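Local coordinates for protein cyclopropane mycolic acid synthase 3 (Mycobacterium tuberculosis, PDB 1L1E) that probably converts a double bond of alpha-mycolic acid chains into a cyclopropane ring by transferring a methylene group from S-adenosyl-L-methionine, at residues L18-D21 with F22-F26; A245-D248 with Q249-I253; N61-P64 with G65-L68. All blocks are in the same frame, centred on the assembly; numbering follows the deposited sequence.

All three contacts are local, each within one continuous piece of chain. Interactions 1 and 2 belong to the same helical region: their centres lie about 10 Å apart and they touch, L25 CD1 of interaction 1 coming 3.4 Å from A250 CA of interaction 2. Interaction 1 is partly buried, with two phenylalanines at its heart and a serine cap, whereas interaction 2 is a surface helix start ruled by backbone bonds. Interaction 3, also at the surface, lies about 41 Å from interaction 2, centre to centre, across the middle of the chain. It replaces helical bonding with a beta turn and a methionine laid along it, leading into the central sheet.

Interaction 1: L18-D21 with F22-F26; sequences LSDD and FFRLF
L18, just ahead of the N-cap, packs against F22 and F23 of the short helix 20-23. The leucine turns its branch onto F22, CG being anti to the backbone N (chi1 -171°), and L18 CD2 lies 3.2 Å from F22 CD2, a tight and probably somewhat strained approach, with the methyl oblique to the ring. Nearer its root the leucine meets the other ring: L18 CB is 3.8 Å from F23 CE1, while the carbonyl oxygen L18 O sits at the edge of the F23 ring, near its plane.

The hydrogen bonds start and wind the helix. S19 is the N-cap, its OG accepting from D21 N at 3.3 Å. S19 O receives F22 N at 3.0 Å, and D20 O accepts R24 N at 2.9 Å in the i to i+4 spacing of an alpha-helix.

The charges of D21 and R24 lie on the outer side. D21 OD1 is 4.2 Å from R24 NH1, but the carboxylate and guanidinium planes are almost perpendicular and no N-H points at the oxygen, leaving only a general attraction between charges. D20 faces W75 and Q31 instead: its OD2 is hydrogen-bonded to Q31 NE2 and also lies 3.9 Å from R24 CD.

The segment 18-26 packs against several elements. L18 and F22 rest on V258 of helix 256-274, F22 and L25 on A250 of helix 247-253, and F26 meets W239 of helix 229-245 edge-to-face. F23 also touches W75, a probable S-adenosyl-L-methionine-binding residue in the loop after strand 67-71.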
loop_
_atom_site.group_PDB
_atom_site.type_symbol
_atom_site.label_atom_id
_atom_site.label_comp_id
_atom_site.label_asym_id
_atom_site.label_seq_id
_atom_site.Cartn_x
_atom_site.Cartn_y
_atom_site.Cartn_z
ATOM N N LEU A 18 6.192 -1.364 16.038
ATOM C CA LEU A 18 5.551 -0.202 16.638
ATOM C C LEU A 18 4.114 -0.521 17.059
ATOM O O LEU A 18 3.335 -1.063 16.276
ATOM C CB LEU A 18 5.580 0.970 15.656
ATOM C CG LEU A 18 5.152 2.338 16.184
ATOM C CD1 LEU A 18 5.839 2.621 17.516
ATOM C CD2 LEU A 18 5.500 3.402 15.153
ATOM N N SER A 19 3.781 -0.197 18.309
ATOM C CA SER A 19 2.451 -0.436 18.879
ATOM C C SER A 19 1.305 0.103 18.019
ATOM O O SER A 19 1.393 1.196 17.466
ATOM C CB SER A 19 2.374 0.187 20.278
ATOM O OG SER A 19 1.036 0.240 20.759
ATOM N N ASP A 20 0.218 -0.653 17.928
ATOM C CA ASP A 20 -0.914 -0.229 17.110
ATOM C C ASP A 20 -1.627 0.986 17.667
ATOM O O ASP A 20 -2.271 1.724 16.931
ATOM C CB ASP A 20 -1.928 -1.359 16.941
ATOM C CG ASP A 20 -3.032 -0.999 15.962
ATOM O OD1 ASP A 20 -2.706 -0.477 14.874
ATOM O OD2 ASP A 20 -4.218 -1.244 16.268
ATOM N N ASP A 21 -1.524 1.189 18.972
ATOM C CA ASP A 21 -2.179 2.330 19.579
ATOM C C ASP A 21 -1.458 3.593 19.117
ATOM O O ASP A 21 -1.982 4.699 19.242
ATOM C CB ASP A 21 -2.153 2.203 21.098
ATOM C CG ASP A 21 -3.518 2.459 21.727
ATOM O OD1 ASP A 21 -4.512 1.841 21.267
ATOM O OD2 ASP A 21 -3.590 3.272 22.680
ATOM N N PHE A 22 -0.254 3.414 18.575
ATOM C CA PHE A 22 0.520 4.532 18.062
ATOM C C PHE A 22 -0.056 4.886 16.696
ATOM O O PHE A 22 -0.332 6.053 16.411
ATOM C CB PHE A 22 1.993 4.159 17.905
ATOM C CG PHE A 22 2.865 5.319 17.514
ATOM C CD1 PHE A 22 3.253 6.266 18.465
ATOM C CD2 PHE A 22 3.259 5.495 16.197
ATOM C CE1 PHE A 22 4.017 7.366 18.107
ATOM C CE2 PHE A 22 4.026 6.597 15.823
ATOM C CZ PHE A 22 4.405 7.535 16.783
ATOM N N PHE A 23 -0.238 3.873 15.853
ATOM C CA PHE A 23 -0.795 4.097 14.522
ATOM C C PHE A 23 -2.199 4.673 14.592
ATOM O O PHE A 23 -2.567 5.544 13.801
ATOM C CB PHE A 23 -0.834 2.803 13.714
ATOM C CG PHE A 23 0.518 2.311 13.293
ATOM C CD1 PHE A 23 1.116 1.237 13.946
ATOM C CD2 PHE A 23 1.198 2.928 12.245
ATOM C CE1 PHE A 23 2.366 0.789 13.564
ATOM C CE2 PHE A 23 2.459 2.482 11.855
ATOM C CZ PHE A 23 3.041 1.410 12.518
ATOM N N ARG A 24 -2.992 4.200 15.541
ATOM C CA ARG A 24 -4.351 4.703 15.658
ATOM C C ARG A 24 -4.391 6.203 15.970
ATOM O O ARG A 24 -5.451 6.835 15.889
ATOM C CB ARG A 24 -5.116 3.904 16.712
ATOM C CG ARG A 24 -5.476 2.497 16.263
ATOM C CD ARG A 24 -6.380 1.817 17.282
ATOM N NE ARG A 24 -7.624 2.569 17.458
ATOM C CZ ARG A 24 -8.481 2.386 18.457
ATOM N NH1 ARG A 24 -8.235 1.470 19.386
ATOM N NH2 ARG A 24 -9.583 3.122 18.530
ATOM N N LEU A 25 -3.236 6.776 16.308
ATOM C CA LEU A 25 -3.167 8.202 16.600
ATOM C C LEU A 25 -3.163 9.072 15.343
ATOM O O LEU A 25 -3.373 10.284 15.432
ATOM C CB LEU A 25 -1.937 8.532 17.457
ATOM C CG LEU A 25 -1.990 8.033 18.908
ATOM C CD1 LEU A 25 -0.718 8.452 19.630
ATOM C CD2 LEU A 25 -3.225 8.596 19.613
ATOM N N PHE A 26 -2.903 8.482 14.177
ATOM C CA PHE A 26 -2.920 9.282 12.954
ATOM C C PHE A 26 -3.667 8.660 11.778
ATOM O O PHE A 26 -4.172 9.377 10.915
ATOM C CB PHE A 26 -1.492 9.724 12.555
ATOM C CG PHE A 26 -0.575 8.604 12.133
ATOM C CD1 PHE A 26 -0.576 8.144 10.822
ATOM C CD2 PHE A 26 0.324 8.045 13.039
ATOM C CE1 PHE A 26 0.305 7.145 10.415
ATOM C CE2 PHE A 26 1.208 7.046 12.644
ATOM C CZ PHE A 26 1.197 6.597 11.327
#

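Interaction 2: A245-D248 with Q249-I253; sequences ANKD and QAIAI
K247 and I251, one helical turn apart, run side by side in the same direction. From K247 CB the lysine sets out with CG anti to the backbone N (chi1 174°) and stays extended through every later torsion. K247 CG is the first atom to meet the isoleucine, 4.1 Å from I251 CD1. CD then carries the chain on to CE, and K247 CE comes closer, 3.8 Å from the same methyl, so that I251 CD1 lies alongside the aliphatic stem while NZ, at the tip, continues past it. The isoleucine answers with its longer branch: CG1 is anti to the carbonyl carbon (chi1 -73°) and the extended chi2 (-176°) runs CD1 out alongside the lysine, while I251 CG1 itself passes 3.7 Å from K247 O. The match is one of hydrocarbon against hydrocarbon, with no polar bond between the two side chains.

Beneath this pair the backbone supplies the polar links. N246 O accepts A250 N at 3.0 Å, K247 O accepts I251 N at 2.9 Å, and D248 O accepts A252 N at 3.0 Å. A250, the buried residue of the turn, tucks its CB 3.3 Å from K247 O.

Around the turn, K247, A250 and I251 all touch Y259 of helix 256-274. N246 is the single residue between helix 229-245 and helix 247-253, at the N-cap position of the latter. The successive i to i+4 bonds are those of the first turns of an alpha-helix, here restarted after a one-residue break between two helices, at the surface and away from the cofactor and carbonate sites.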
loop_
_atom_site.group_PDB
_atom_site.type_symbol
_atom_site.label_atom_id
_atom_site.label_comp_id
_atom_site.label_asym_id
_atom_site.label_seq_id
_atom_site.Cartn_x
_atom_site.Cartn_y
_atom_site.Cartn_z
ATOM N N ALA A 245 -1.526 16.734 16.524
ATOM C CA ALA A 245 -2.583 17.039 17.481
ATOM C C ALA A 245 -2.606 16.038 18.631
ATOM O O ALA A 245 -3.099 16.349 19.710
ATOM C CB ALA A 245 -3.941 17.067 16.782
ATOM N N ASN A 246 -2.075 14.840 18.396
ATOM C CA ASN A 246 -2.037 13.807 19.430
ATOM C C ASN A 246 -0.620 13.584 19.948
ATOM O O ASN A 246 -0.273 12.484 20.393
ATOM C CB ASN A 246 -2.598 12.483 18.896
ATOM C CG ASN A 246 -4.063 12.571 18.542
ATOM O OD1 ASN A 246 -4.421 12.925 17.418
ATOM N ND2 ASN A 246 -4.926 12.256 19.506
ATOM N N LYS A 247 0.190 14.637 19.897
ATOM C CA LYS A 247 1.578 14.582 20.338
ATOM C C LYS A 247 1.791 13.986 21.727
ATOM O O LYS A 247 2.462 12.962 21.871
ATOM C CB LYS A 247 2.197 15.983 20.295
ATOM C CG LYS A 247 3.594 16.039 20.865
ATOM C CD LYS A 247 4.155 17.441 20.827
ATOM C CE LYS A 247 5.524 17.495 21.477
ATOM N NZ LYS A 247 6.097 18.870 21.451
ATOM N N ASP A 248 1.227 14.628 22.747
ATOM C CA ASP A 248 1.391 14.149 24.121
ATOM C C ASP A 248 1.127 12.647 24.272
ATOM O O ASP A 248 1.939 11.923 24.847
ATOM C CB ASP A 248 0.488 14.935 25.085
ATOM C CG ASP A 248 0.924 16.388 25.250
ATOM O OD1 ASP A 248 2.115 16.697 25.008
ATOM O OD2 ASP A 248 0.077 17.223 25.638
ATOM N N GLN A 249 0.003 12.176 23.748
ATOM C CA GLN A 249 -0.320 10.760 23.847
ATOM C C GLN A 249 0.688 9.898 23.083
ATOM O O GLN A 249 1.037 8.801 23.522
ATOM C CB GLN A 249 -1.728 10.511 23.315
ATOM C CG GLN A 249 -2.221 9.079 23.480
ATOM C CD GLN A 249 -2.268 8.648 24.928
ATOM O OE1 GLN A 249 -2.844 9.335 25.773
ATOM N NE2 GLN A 249 -1.667 7.503 25.224
ATOM N N ALA A 250 1.159 10.389 21.941
ATOM C CA ALA A 250 2.120 9.639 21.140
ATOM C C ALA A 250 3.433 9.461 21.899
ATOM O O ALA A 250 4.025 8.381 21.903
ATOM C CB ALA A 250 2.376 10.354 19.819
ATOM N N ILE A 251 3.885 10.533 22.536
ATOM C CA ILE A 251 5.123 10.505 23.301
ATOM C C ILE A 251 4.989 9.650 24.560
ATOM O O ILE A 251 5.955 9.020 24.999
ATOM C CB ILE A 251 5.553 11.940 23.695
ATOM C CG1 ILE A 251 6.091 12.670 22.461
ATOM C CG2 ILE A 251 6.595 11.904 24.796
ATOM C CD1 ILE A 251 6.634 14.052 22.749
ATOM N N ALA A 252 3.788 9.620 25.132
ATOM C CA ALA A 252 3.542 8.847 26.342
ATOM C C ALA A 252 3.573 7.339 26.095
ATOM O O ALA A 252 4.079 6.579 26.918
ATOM C CB ALA A 252 2.204 9.246 26.947
ATOM N N ILE A 253 3.033 6.919 24.955
ATOM C CA ILE A 253 2.964 5.515 24.581
ATOM C C ILE A 253 4.276 4.993 23.996
ATOM O O ILE A 253 4.612 3.820 24.159
ATOM C CB ILE A 253 1.818 5.295 23.571
ATOM C CG1 ILE A 253 0.483 5.638 24.236
ATOM C CG2 ILE A 253 1.825 3.862 23.058
ATOM C CD1 ILE A 253 -0.703 5.535 23.307
#

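Interaction 3: N61-P64 with G65-L68; sequences NLEP and GMTL
The extended M66 side chain runs back alongside E63, both side chains pointing the same way, and here the packing is tight. M66 CE is 3.3 Å from E63 CG and 3.5 Å from E63 CB. The methionine is straight beyond CG (chi2 179°), which brings SD to the backbone N of E63, where E63 N makes a weak hydrogen bond to M66 SD at 3.3 Å. The firmer link is M66 N to E63 O at 3.2 Å, closing a type II beta turn from E63 to M66. G65 takes its third position with positive phi, where a side chain would jam against the P64 carbonyl oxygen. L62 adds a lighter contact on the inner side, L62 CA lying 3.9 Å from M66 SD.

The solvent side is looser. The E63 carboxylate leads away from the contact, and E63, P64 and G65 are exposed.

The turn joins the segment after helix 45-58 to strand 67-71, an inner strand of the Rossmann-like methyltransferase sheet, between strands 89-94 and 132-136. L62 and M66 both touch R132 of strand 132-136 on one flank, while backbone bonds from M66 and L68 reach N89 of strand 89-94 on the other.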
loop_
_atom_site.group_PDB
_atom_site.type_symbol
_atom_site.label_atom_id
_atom_site.label_comp_id
_atom_site.label_asym_id
_atom_site.label_seq_id
_atom_site.Cartn_x
_atom_site.Cartn_y
_atom_site.Cartn_z
ATOM N N ASN A 61 -12.508 -6.176 -11.641
ATOM C CA ASN A 61 -13.779 -6.667 -12.169
ATOM C C ASN A 61 -14.309 -7.860 -11.355
ATOM O O ASN A 61 -14.647 -8.918 -11.892
ATOM C CB ASN A 61 -13.609 -7.012 -13.657
ATOM C CG ASN A 61 -13.219 -5.793 -14.491
ATOM O OD1 ASN A 61 -12.704 -5.920 -15.606
ATOM N ND2 ASN A 61 -13.471 -4.598 -13.949
ATOM N N LEU A 62 -14.371 -7.654 -10.044
ATOM C CA LEU A 62 -14.845 -8.657 -9.100
ATOM C C LEU A 62 -16.294 -9.097 -9.319
ATOM O O LEU A 62 -17.186 -8.276 -9.562
ATOM C CB LEU A 62 -14.701 -8.132 -7.668
ATOM C CG LEU A 62 -13.286 -8.013 -7.100
ATOM C CD1 LEU A 62 -13.340 -7.306 -5.762
ATOM C CD2 LEU A 62 -12.671 -9.406 -6.942
ATOM N N GLU A 63 -16.519 -10.403 -9.234
ATOM C CA GLU A 63 -17.853 -10.968 -9.394
ATOM C C GLU A 63 -18.141 -11.767 -8.125
ATOM O O GLU A 63 -17.227 -12.348 -7.531
ATOM C CB GLU A 63 -17.903 -11.886 -10.610
ATOM C CG GLU A 63 -17.469 -11.230 -11.916
ATOM C CD GLU A 63 -18.432 -10.164 -12.397
ATOM O OE1 GLU A 63 -18.190 -9.599 -13.485
ATOM O OE2 GLU A 63 -19.429 -9.889 -11.696
ATOM N N PRO A 64 -19.411 -11.806 -7.691
ATOM C CA PRO A 64 -19.774 -12.544 -6.478
ATOM C C PRO A 64 -19.308 -13.999 -6.487
ATOM O O PRO A 64 -19.447 -14.699 -7.484
ATOM C CB PRO A 64 -21.299 -12.425 -6.443
ATOM C CG PRO A 64 -21.540 -11.083 -7.070
ATOM C CD PRO A 64 -20.581 -11.107 -8.253
ATOM N N GLY A 65 -18.742 -14.444 -5.375
ATOM C CA GLY A 65 -18.302 -15.820 -5.307
ATOM C C GLY A 65 -16.843 -16.059 -5.638
ATOM O O GLY A 65 -16.346 -17.161 -5.395
ATOM N N MET A 66 -16.165 -15.053 -6.196
ATOM C CA MET A 66 -14.743 -15.171 -6.530
ATOM C C MET A 66 -13.924 -15.106 -5.248
ATOM O O MET A 66 -14.432 -14.730 -4.189
ATOM C CB MET A 66 -14.270 -14.009 -7.413
ATOM C CG MET A 66 -14.742 -13.969 -8.857
ATOM S SD MET A 66 -14.035 -12.467 -9.636
ATOM C CE MET A 66 -14.571 -12.701 -11.338
ATOM N N THR A 67 -12.646 -15.453 -5.359
ATOM C CA THR A 67 -11.730 -15.401 -4.230
ATOM C C THR A 67 -10.705 -14.310 -4.537
ATOM O O THR A 67 -10.147 -14.254 -5.632
ATOM C CB THR A 67 -10.990 -16.746 -4.030
ATOM O OG1 THR A 67 -11.943 -17.809 -3.882
ATOM C CG2 THR A 67 -10.102 -16.688 -2.785
ATOM N N LEU A 68 -10.482 -13.427 -3.573
ATOM C CA LEU A 68 -9.519 -12.356 -3.729
ATOM C C LEU A 68 -8.394 -12.532 -2.722
ATOM O O LEU A 68 -8.642 -12.839 -1.557
ATOM C CB LEU A 68 -10.183 -10.996 -3.502
ATOM C CG LEU A 68 -9.195 -9.860 -3.189
ATOM C CD1 LEU A 68 -8.432 -9.471 -4.456
ATOM C CD2 LEU A 68 -9.955 -8.655 -2.613
#